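Local coordinates for protein catechol 2,3-dioxygenase (Pseudomonas sp. KL28, PDB 3HPY) that probably opens the ring of catechol with molecular oxygen, using an active-site iron, to give 2-hydroxy-6-oxohexa-2,4-dienoate, as an extradiol dioxygenase, at residues Asn28-Val33 with Ile147-Leu152; His154-Gly159 with Asp202-Glu207; Val178-Ser183 with Pro281-Tyr286. All coordinates share one frame; numbering follows the deposited sequence.

Interactions 1 and 2 are buried, and both draw on the run of chain around strand 151-159: interaction 1 holds its approach where helix 19-29 runs out, and interaction 2 pairs the strand itself with strand 203-207 beside the iron. Interaction 3, its centre about 14 Å from that of interaction 2, adds strand 282-284 to strand 176-182 of the same sheet and is only partly buried. The chemistry follows the place. Carbonyl grips and aliphatic packing join the two halves in interaction 1; a parallel strand pair carries an iron ligand in interaction 2; charged and indole side chains add polar bonds to the strand pairing of interaction 3. Interactions 1 and 3 both touch a second subunit.

Interaction 1 of 3, residues Asn28-Val33 with Ile147-Leu152; sequences NVLGLV and IAPIQL
With CG of Leu30 opposite its own backbone N (chi1 -175°), the isobutyl group lies beside the carbonyl carbon, where CD1 meets CD1 of Ile147 at 4.0 Å while CG faces CD of Pro149. In Ile147 the chi1 of -56° sets CG1 opposite the carbonyl carbon, and the methylene passes close to the carbonyl oxygen of Val29 before CD1 reaches Leu30. Pro149 is flanked by two leucines, each crossing it at about a right angle: CD1 of Leu32 comes to 3.8 Å from its CG, and Leu30 approaches CD.

Two backbone bonds fasten the segments. Ile147 N gives a nearly straight bond to Val29 O (2.9 Å, 172° at the hydrogen). The next amide, Ala148 N, reaches Leu30 O at 2.8 Å but is more bent, with the donor well above the carbonyl plane. Gly31, at positive phi, packs against Ala148 with its CA 4.0 Å from that of Ala148. One water donates to both Gly31 O and Pro149 O, adding a third, indirect link.

Phe219 of strand 213-220 touches Leu30, Leu32 and Pro149, and Ala230 and Ile233 of helix 224-236 pack on Ile147, making this a buried apolar seam. Here the carbonyls of Val29 and Leu30, where helix 19-29 of the N-terminal half gives way to the turn, accept the amides of Ile147 and Ala148 from the chain entering strand 151-159, a join between the two halves of a two-domain, vicinal-oxygen-chelate extradiol dioxygenase.

Interaction 2 of 3, residues His154-Gly159 with Asp202-Glu207; sequences HCLLYG and DIAFVE. With FE (Fe (III) ion), chain I; MCT (4-methylcatechol), chain J.
This parallel strand pair belongs to the catalytic half of the vicinal-oxygen-chelate fold, and His154, just ahead of the first bridged pair, is one of the three protein ligands of the iron. Its NE2 binds the iron at 2.4 Å, with 4-methylcatechol chelating through O3 and O4 and the site completed by His216 and Glu267. A chi1 of 61° places the imidazole between backbone N and carbonyl carbon, directed at the metal, with O3 of the catechol at the ring edge, in plane. Leu156 CD1 lies 3.8 Å from that O3, lining the pocket, while its CD2 presses on Val206 CG2.

Backbone bonds alternate between the strands: Ala204 N to Cys155 O, Leu157 N to Ala204 O and Val206 N to Leu157 O, then a weak one from Gly159 N to Val206 O. Val206 CB sits over one face of the Tyr158 ring, 3.6 Å from its centroid, a CH-pi contact. On the other sheet face Leu157 CD2 rests over the Phe205 ring, 4.0 Å from its centroid, and meets Ile203 CD1.

Strand 213-220 pairs with the far edge of strand 151-159, helix 162-171 packs on Ile203 and Phe205, and strand 65-73 touches Cys155 and Ile203.

Interaction 3 of 3, residues Val178-Ser183 with Pro281-Tyr286; sequences VERVLS and PLSWTY
The guanidinium of Arg180 has Pro281 CG over one face, 3.8 Å above its plane and offset toward the rim, and Ser283 OG at its edge. There NE donates to OG at 3.1 Å along an almost perfectly straight line (177°), with the hydroxyl oxygen lying in the guanidinium plane. The indole of Trp284 has Arg180 O and Glu179 OE1 at its edge: NE1 donates to OE1 at 2.8 Å, a weak and clearly bent bond, and carboxylate and ring planes differ by just 16°. With its CG opposite the carbonyl carbon (chi1 -81°) and the chain extended beyond, Glu179 crosses Leu282 obliquely, CG to CB 3.6 Å, on its way to the indole.

Parallel pairing underlies these side chains. Leu282 N bonds to Val178 O, Arg180 N to Leu282 O, Trp284 N to Arg180 O, and Leu182 N to Trp284 O at 2.7 Å. Leu182 CD1 also presses tightly on Ser283 CB, at 3.4 Å.

Outside the pair, Glu179 OE2 is bound by Tyr273 OH and Thr251 N, while Thr285 N bonds to Asn135 of a second subunit, and Pro136 of that subunit packs on Leu282. In the buried carboxylate OE2 thus takes two donors and OE1 a weak third, which would probably help to stabilise the charge, and the arginine-serine bond on the other side of the strands helps to set the orientation of a partly exposed cation.

Interaction 1 of 3, residues Asn28-Val33 with Ile147-Leu152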
loop_
_atom_site.group_PDB
_atom_site.type_symbol
_atom_site.label_atom_id
_atom_site.label_comp_id
_atom_site.label_asym_id
_atom_site.label_seq_id
_atom_site.Cartn_x
_atom_site.Cartn_y
_atom_site.Cartn_z
ATOM N N ASN C 28 24.821 -1.253 -3.178
ATOM C CA ASN C 28 24.090 -0.383 -4.089
ATOM C C ASN C 28 22.774 -0.956 -4.601
ATOM O O ASN C 28 21.896 -0.210 -5.038
ATOM C CB ASN C 28 24.998 -0.025 -5.261
ATOM C CG ASN C 28 26.243 0.703 -4.816
ATOM O OD1 ASN C 28 27.285 0.625 -5.461
ATOM N ND2 ASN C 28 26.138 1.425 -3.703
ATOM N N VAL C 29 22.639 -2.275 -4.559
ATOM C CA VAL C 29 21.415 -2.917 -5.006
ATOM C C VAL C 29 20.532 -3.305 -3.825
ATOM O O VAL C 29 19.415 -2.813 -3.703
ATOM C CB VAL C 29 21.693 -4.184 -5.826
ATOM C CG1 VAL C 29 20.369 -4.816 -6.260
ATOM C CG2 VAL C 29 22.549 -3.841 -7.035
ATOM N N LEU C 30 21.021 -4.191 -2.958
ATOM C CA LEU C 30 20.221 -4.603 -1.805
ATOM C C LEU C 30 20.108 -3.462 -0.805
ATOM O O LEU C 30 19.216 -3.451 0.031
ATOM C CB LEU C 30 20.825 -5.831 -1.115
ATOM C CG LEU C 30 19.977 -6.401 0.032
ATOM C CD1 LEU C 30 18.576 -6.714 -0.467
ATOM C CD2 LEU C 30 20.636 -7.651 0.592
ATOM N N GLY C 31 21.026 -2.506 -0.883
ATOM C CA GLY C 31 20.968 -1.373 0.022
ATOM C C GLY C 31 21.465 -1.586 1.440
ATOM O O GLY C 31 20.976 -0.933 2.364
ATOM N N LEU C 32 22.409 -2.503 1.630
ATOM C CA LEU C 32 22.984 -2.715 2.957
ATOM C C LEU C 32 24.048 -1.648 3.175
ATOM O O LEU C 32 24.637 -1.136 2.214
ATOM C CB LEU C 32 23.648 -4.091 3.065
ATOM C CG LEU C 32 22.784 -5.285 3.482
ATOM C CD1 LEU C 32 21.440 -5.228 2.814
ATOM C CD2 LEU C 32 23.504 -6.571 3.152
ATOM N N VAL C 33 24.291 -1.327 4.442
ATOM C CA VAL C 33 25.282 -0.336 4.839
ATOM C C VAL C 33 26.604 -1.046 5.170
ATOM O O VAL C 33 26.653 -1.863 6.082
ATOM C CB VAL C 33 24.775 0.447 6.086
ATOM C CG1 VAL C 33 25.807 1.466 6.538
ATOM C CG2 VAL C 33 23.448 1.143 5.753
ATOM N N ILE C 147 17.282 -1.342 -2.423
ATOM C CA ILE C 147 16.125 -1.953 -1.774
ATOM C C ILE C 147 16.063 -1.518 -0.305
ATOM O O ILE C 147 14.990 -1.197 0.220
ATOM C CB ILE C 147 16.220 -3.483 -1.884
ATOM C CG1 ILE C 147 16.343 -3.859 -3.364
ATOM C CG2 ILE C 147 14.990 -4.145 -1.269
ATOM C CD1 ILE C 147 16.530 -5.346 -3.622
ATOM N N ALA C 148 17.226 -1.519 0.337
ATOM C CA ALA C 148 17.400 -1.097 1.727
ATOM C C ALA C 148 16.485 -1.775 2.748
ATOM O O ALA C 148 15.621 -1.138 3.334
ATOM C CB ALA C 148 17.248 0.427 1.813
ATOM N N PRO C 149 16.697 -3.071 3.006
ATOM C CA PRO C 149 15.844 -3.765 3.977
ATOM C C PRO C 149 16.044 -3.251 5.403
ATOM O O PRO C 149 17.010 -2.533 5.678
ATOM C CB PRO C 149 16.244 -5.222 3.797
ATOM C CG PRO C 149 17.713 -5.111 3.470
ATOM C CD PRO C 149 17.748 -3.967 2.481
ATOM N N ILE C 150 15.133 -3.640 6.296
ATOM C CA ILE C 150 15.135 -3.209 7.693
ATOM C C ILE C 150 15.885 -4.093 8.695
ATOM O O ILE C 150 16.378 -3.597 9.702
ATOM C CB ILE C 150 13.676 -3.016 8.191
ATOM C CG1 ILE C 150 13.091 -1.729 7.595
ATOM C CG2 ILE C 150 13.630 -2.931 9.709
ATOM C CD1 ILE C 150 12.919 -1.762 6.088
ATOM N N GLN C 151 15.949 -5.395 8.442
ATOM C CA GLN C 151 16.674 -6.304 9.329
ATOM C C GLN C 151 16.926 -7.658 8.680
ATOM O O GLN C 151 16.263 -8.022 7.711
ATOM C CB GLN C 151 15.906 -6.538 10.643
ATOM C CG GLN C 151 14.518 -7.159 10.486
ATOM C CD GLN C 151 13.892 -7.585 11.813
ATOM O OE1 GLN C 151 14.042 -6.909 12.836
ATOM N NE2 GLN C 151 13.163 -8.694 11.793
ATOM N N LEU C 152 17.907 -8.388 9.212
ATOM C CA LEU C 152 18.196 -9.741 8.751
ATOM C C LEU C 152 17.076 -10.489 9.479
ATOM O O LEU C 152 17.118 -10.635 10.698
ATOM C CB LEU C 152 19.574 -10.201 9.258
ATOM C CG LEU C 152 19.925 -11.689 9.117
ATOM C CD1 LEU C 152 20.138 -12.013 7.642
ATOM C CD2 LEU C 152 21.183 -12.029 9.927
HETATM O O HOH W 1 19.520 -1.652 4.846
#

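Interaction 2 of 3, residues His154-Gly159 with Asp202-Glu207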
loop_
_atom_site.group_PDB
_atom_site.type_symbol
_atom_site.label_atom_id
_atom_site.label_comp_id
_atom_site.label_asym_id
_atom_site.label_seq_id
_atom_site.Cartn_x
_atom_site.Cartn_y
_atom_site.Cartn_z
ATOM N N HIS C 154 15.830 -13.782 8.873
ATOM C CA HIS C 154 16.116 -15.186 9.098
ATOM C C HIS C 154 16.863 -15.748 7.904
ATOM O O HIS C 154 17.368 -15.011 7.058
ATOM C CB HIS C 154 14.818 -15.974 9.241
ATOM C CG HIS C 154 13.940 -15.917 8.031
ATOM N ND1 HIS C 154 13.093 -14.858 7.775
ATOM C CD2 HIS C 154 13.761 -16.794 7.013
ATOM C CE1 HIS C 154 12.427 -15.089 6.657
ATOM N NE2 HIS C 154 12.813 -16.255 6.175
ATOM N N CYS C 155 16.925 -17.077 7.853
ATOM C CA CYS C 155 17.560 -17.784 6.753
ATOM C C CYS C 155 16.909 -19.153 6.727
ATOM O O CYS C 155 16.301 -19.581 7.713
ATOM C CB CYS C 155 19.074 -17.913 6.958
ATOM S SG CYS C 155 19.595 -19.136 8.196
ATOM N N LEU C 156 17.006 -19.831 5.592
ATOM C CA LEU C 156 16.425 -21.153 5.461
ATOM C C LEU C 156 17.551 -22.082 5.041
ATOM O O LEU C 156 18.176 -21.879 4.002
ATOM C CB LEU C 156 15.312 -21.135 4.411
ATOM C CG LEU C 156 14.366 -22.336 4.308
ATOM C CD1 LEU C 156 13.210 -21.993 3.378
ATOM C CD2 LEU C 156 15.109 -23.543 3.782
ATOM N N LEU C 157 17.816 -23.087 5.869
ATOM C CA LEU C 157 18.878 -24.043 5.600
ATOM C C LEU C 157 18.343 -25.377 5.125
ATOM O O LEU C 157 17.240 -25.790 5.489
ATOM C CB LEU C 157 19.725 -24.283 6.852
ATOM C CG LEU C 157 20.379 -23.090 7.544
ATOM C CD1 LEU C 157 20.791 -22.034 6.521
ATOM C CD2 LEU C 157 19.409 -22.530 8.553
ATOM N N TYR C 158 19.152 -26.046 4.310
ATOM C CA TYR C 158 18.829 -27.359 3.774
ATOM C C TYR C 158 19.883 -28.344 4.241
ATOM O O TYR C 158 21.067 -28.159 3.993
ATOM C CB TYR C 158 18.819 -27.332 2.251
ATOM C CG TYR C 158 17.457 -27.129 1.653
ATOM C CD1 TYR C 158 16.718 -25.982 1.932
ATOM C CD2 TYR C 158 16.913 -28.073 0.783
ATOM C CE1 TYR C 158 15.466 -25.775 1.351
ATOM C CE2 TYR C 158 15.660 -27.877 0.200
ATOM C CZ TYR C 158 14.944 -26.725 0.488
ATOM O OH TYR C 158 13.717 -26.509 -0.091
ATOM N N GLY C 159 19.445 -29.389 4.923
ATOM C CA GLY C 159 20.375 -30.384 5.410
ATOM C C GLY C 159 19.599 -31.560 5.950
ATOM O O GLY C 159 18.390 -31.451 6.160
ATOM N N ASP C 202 12.537 -17.157 13.048
ATOM C CA ASP C 202 13.853 -16.550 13.041
ATOM C C ASP C 202 14.769 -17.414 12.184
ATOM O O ASP C 202 15.826 -16.968 11.736
ATOM C CB ASP C 202 14.374 -16.436 14.473
ATOM C CG ASP C 202 13.640 -15.363 15.264
ATOM O OD1 ASP C 202 13.994 -14.172 15.127
ATOM O OD2 ASP C 202 12.690 -15.718 15.995
ATOM N N ILE C 203 14.336 -18.648 11.939
ATOM C CA ILE C 203 15.106 -19.583 11.133
ATOM C C ILE C 203 14.233 -20.767 10.723
ATOM O O ILE C 203 13.278 -21.122 11.428
ATOM C CB ILE C 203 16.353 -20.086 11.916
ATOM C CG1 ILE C 203 17.310 -20.823 10.974
ATOM C CG2 ILE C 203 15.917 -20.994 13.060
ATOM C CD1 ILE C 203 18.696 -21.068 11.580
ATOM N N ALA C 204 14.544 -21.367 9.575
ATOM C CA ALA C 204 13.782 -22.520 9.094
ATOM C C ALA C 204 14.717 -23.539 8.465
ATOM O O ALA C 204 15.812 -23.193 8.028
ATOM C CB ALA C 204 12.724 -22.087 8.079
ATOM N N PHE C 205 14.272 -24.794 8.438
ATOM C CA PHE C 205 15.043 -25.909 7.877
ATOM C C PHE C 205 14.149 -26.800 7.017
ATOM O O PHE C 205 12.969 -27.013 7.324
ATOM C CB PHE C 205 15.650 -26.800 8.976
ATOM C CG PHE C 205 16.720 -26.139 9.796
ATOM C CD1 PHE C 205 16.394 -25.391 10.926
ATOM C CD2 PHE C 205 18.057 -26.273 9.448
ATOM C CE1 PHE C 205 17.384 -24.788 11.692
ATOM C CE2 PHE C 205 19.056 -25.672 10.210
ATOM C CZ PHE C 205 18.718 -24.928 11.334
ATOM N N VAL C 206 14.723 -27.326 5.942
ATOM C CA VAL C 206 13.990 -28.218 5.060
ATOM C C VAL C 206 14.819 -29.490 4.892
ATOM O O VAL C 206 16.023 -29.419 4.648
ATOM C CB VAL C 206 13.743 -27.567 3.691
ATOM C CG1 VAL C 206 12.962 -28.512 2.799
ATOM C CG2 VAL C 206 12.969 -26.277 3.866
ATOM N N GLU C 207 14.170 -30.642 5.044
ATOM C CA GLU C 207 14.845 -31.937 4.930
ATOM C C GLU C 207 15.546 -32.043 3.586
ATOM O O GLU C 207 14.925 -31.857 2.545
ATOM C CB GLU C 207 13.836 -33.075 5.069
ATOM C CG GLU C 207 14.462 -34.459 5.232
ATOM C CD GLU C 207 15.091 -34.667 6.608
ATOM O OE1 GLU C 207 14.394 -34.451 7.626
ATOM O OE2 GLU C 207 16.281 -35.056 6.675
HETATM FE FE FE I . 12.445 -16.915 3.918
HETATM C C1 MCT J . 8.685 -20.193 3.167
HETATM C C2 MCT J . 10.021 -19.906 2.840
HETATM C C3 MCT J . 10.623 -18.738 3.363
HETATM O O3 MCT J . 11.892 -18.459 3.051
HETATM C C4 MCT J . 9.897 -17.861 4.214
HETATM O O4 MCT J . 10.498 -16.740 4.706
HETATM C C5 MCT J . 8.546 -18.154 4.545
HETATM C C6 MCT J . 7.950 -19.326 4.015
HETATM C C MCT J . 8.037 -21.422 2.614
#

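Interaction 3 of 3, residues Val178-Ser183 with Pro281-Tyr286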
loop_
_atom_site.group_PDB
_atom_site.type_symbol
_atom_site.label_atom_id
_atom_site.label_comp_id
_atom_site.label_asym_id
_atom_site.label_seq_id
_atom_site.Cartn_x
_atom_site.Cartn_y
_atom_site.Cartn_z
ATOM N N VAL C 178 6.577 -22.892 14.819
ATOM C CA VAL C 178 5.490 -22.002 14.462
ATOM C C VAL C 178 4.707 -22.696 13.361
ATOM O O VAL C 178 3.481 -22.756 13.403
ATOM C CB VAL C 178 5.999 -20.634 13.962
ATOM C CG1 VAL C 178 4.821 -19.748 13.653
ATOM C CG2 VAL C 178 6.900 -19.982 15.016
ATOM N N GLU C 179 5.419 -23.236 12.379
ATOM C CA GLU C 179 4.764 -23.943 11.285
ATOM C C GLU C 179 5.598 -25.094 10.738
ATOM O O GLU C 179 6.831 -25.092 10.832
ATOM C CB GLU C 179 4.439 -22.987 10.136
ATOM C CG GLU C 179 3.184 -22.169 10.316
ATOM C CD GLU C 179 2.743 -21.535 9.007
ATOM O OE1 GLU C 179 2.668 -22.270 8.000
ATOM O OE2 GLU C 179 2.470 -20.315 8.984
ATOM N N ARG C 180 4.919 -26.072 10.151
ATOM C CA ARG C 180 5.614 -27.210 9.577
ATOM C C ARG C 180 4.942 -27.774 8.340
ATOM O O ARG C 180 3.721 -27.692 8.164
ATOM C CB ARG C 180 5.761 -28.325 10.613
ATOM C CG ARG C 180 4.450 -28.917 11.086
ATOM C CD ARG C 180 4.663 -29.763 12.337
ATOM N NE ARG C 180 3.414 -29.916 13.069
ATOM C CZ ARG C 180 3.316 -30.369 14.314
ATOM N NH1 ARG C 180 4.404 -30.729 14.989
ATOM N NH2 ARG C 180 2.121 -30.446 14.886
ATOM N N VAL C 181 5.765 -28.343 7.472
ATOM C CA VAL C 181 5.268 -28.965 6.264
ATOM C C VAL C 181 5.338 -30.478 6.474
ATOM O O VAL C 181 6.426 -31.039 6.591
ATOM C CB VAL C 181 6.122 -28.557 5.050
ATOM C CG1 VAL C 181 5.736 -29.385 3.843
ATOM C CG2 VAL C 181 5.925 -27.076 4.766
ATOM N N LEU C 182 4.172 -31.118 6.550
ATOM C CA LEU C 182 4.094 -32.565 6.747
ATOM C C LEU C 182 4.508 -33.292 5.478
ATOM O O LEU C 182 3.986 -33.017 4.397
ATOM C CB LEU C 182 2.668 -33.000 7.117
ATOM C CG LEU C 182 2.192 -32.899 8.570
ATOM C CD1 LEU C 182 2.343 -31.478 9.073
ATOM C CD2 LEU C 182 0.745 -33.340 8.656
ATOM N N SER C 183 5.451 -34.218 5.613
ATOM C CA SER C 183 5.911 -34.992 4.468
ATOM C C SER C 183 4.835 -36.033 4.146
ATOM O O SER C 183 3.923 -36.251 4.942
ATOM C CB SER C 183 7.232 -35.685 4.809
ATOM O OG SER C 183 7.077 -36.563 5.914
ATOM N N PRO C 281 1.563 -25.025 16.816
ATOM C CA PRO C 281 2.051 -24.901 15.435
ATOM C C PRO C 281 1.002 -25.190 14.358
ATOM O O PRO C 281 0.071 -25.955 14.581
ATOM C CB PRO C 281 3.221 -25.882 15.399
ATOM C CG PRO C 281 2.769 -26.968 16.340
ATOM C CD PRO C 281 2.162 -26.193 17.492
ATOM N N LEU C 282 1.144 -24.551 13.198
ATOM C CA LEU C 282 0.215 -24.772 12.090
ATOM C C LEU C 282 0.852 -25.820 11.182
ATOM O O LEU C 282 2.076 -25.913 11.107
ATOM C CB LEU C 282 -0.003 -23.477 11.303
ATOM C CG LEU C 282 -0.511 -22.285 12.117
ATOM C CD1 LEU C 282 -0.614 -21.051 11.223
ATOM C CD2 LEU C 282 -1.860 -22.631 12.725
ATOM N N SER C 283 0.039 -26.600 10.487
ATOM C CA SER C 283 0.591 -27.628 9.615
ATOM C C SER C 283 0.079 -27.560 8.179
ATOM O O SER C 283 -1.065 -27.173 7.927
ATOM C CB SER C 283 0.279 -29.015 10.184
ATOM O OG SER C 283 0.801 -29.159 11.491
ATOM N N TRP C 284 0.941 -27.940 7.245
ATOM C CA TRP C 284 0.583 -27.973 5.840
ATOM C C TRP C 284 0.818 -29.391 5.331
ATOM O O TRP C 284 1.835 -30.002 5.649
ATOM C CB TRP C 284 1.432 -26.982 5.039
ATOM C CG TRP C 284 1.074 -25.550 5.296
ATOM C CD1 TRP C 284 1.381 -24.812 6.404
ATOM C CD2 TRP C 284 0.285 -24.700 4.454
ATOM N NE1 TRP C 284 0.828 -23.557 6.306
ATOM C CE2 TRP C 284 0.150 -23.461 5.120
ATOM C CE3 TRP C 284 -0.325 -24.866 3.202
ATOM C CZ2 TRP C 284 -0.570 -22.390 4.575
ATOM C CZ3 TRP C 284 -1.045 -23.797 2.658
ATOM C CH2 TRP C 284 -1.159 -22.575 3.349
ATOM N N THR C 285 -0.132 -29.920 4.567
ATOM C CA THR C 285 -0.002 -31.263 4.011
ATOM C C THR C 285 0.999 -31.224 2.860
ATOM O O THR C 285 1.147 -30.196 2.198
ATOM C CB THR C 285 -1.342 -31.770 3.475
ATOM O OG1 THR C 285 -1.834 -30.854 2.492
ATOM C CG2 THR C 285 -2.351 -31.883 4.597
ATOM N N TYR C 286 1.685 -32.339 2.620
ATOM C CA TYR C 286 2.679 -32.406 1.548
ATOM C C TYR C 286 2.086 -32.125 0.170
ATOM O O TYR C 286 2.656 -31.363 -0.615
ATOM C CB TYR C 286 3.351 -33.786 1.517
ATOM C CG TYR C 286 4.397 -33.944 0.421
ATOM C CD1 TYR C 286 5.678 -33.410 0.566
ATOM C CD2 TYR C 286 4.103 -34.629 -0.763
ATOM C CE1 TYR C 286 6.642 -33.555 -0.435
ATOM C CE2 TYR C 286 5.058 -34.776 -1.771
ATOM C CZ TYR C 286 6.323 -34.239 -1.600
ATOM O OH TYR C 286 7.275 -34.388 -2.587
#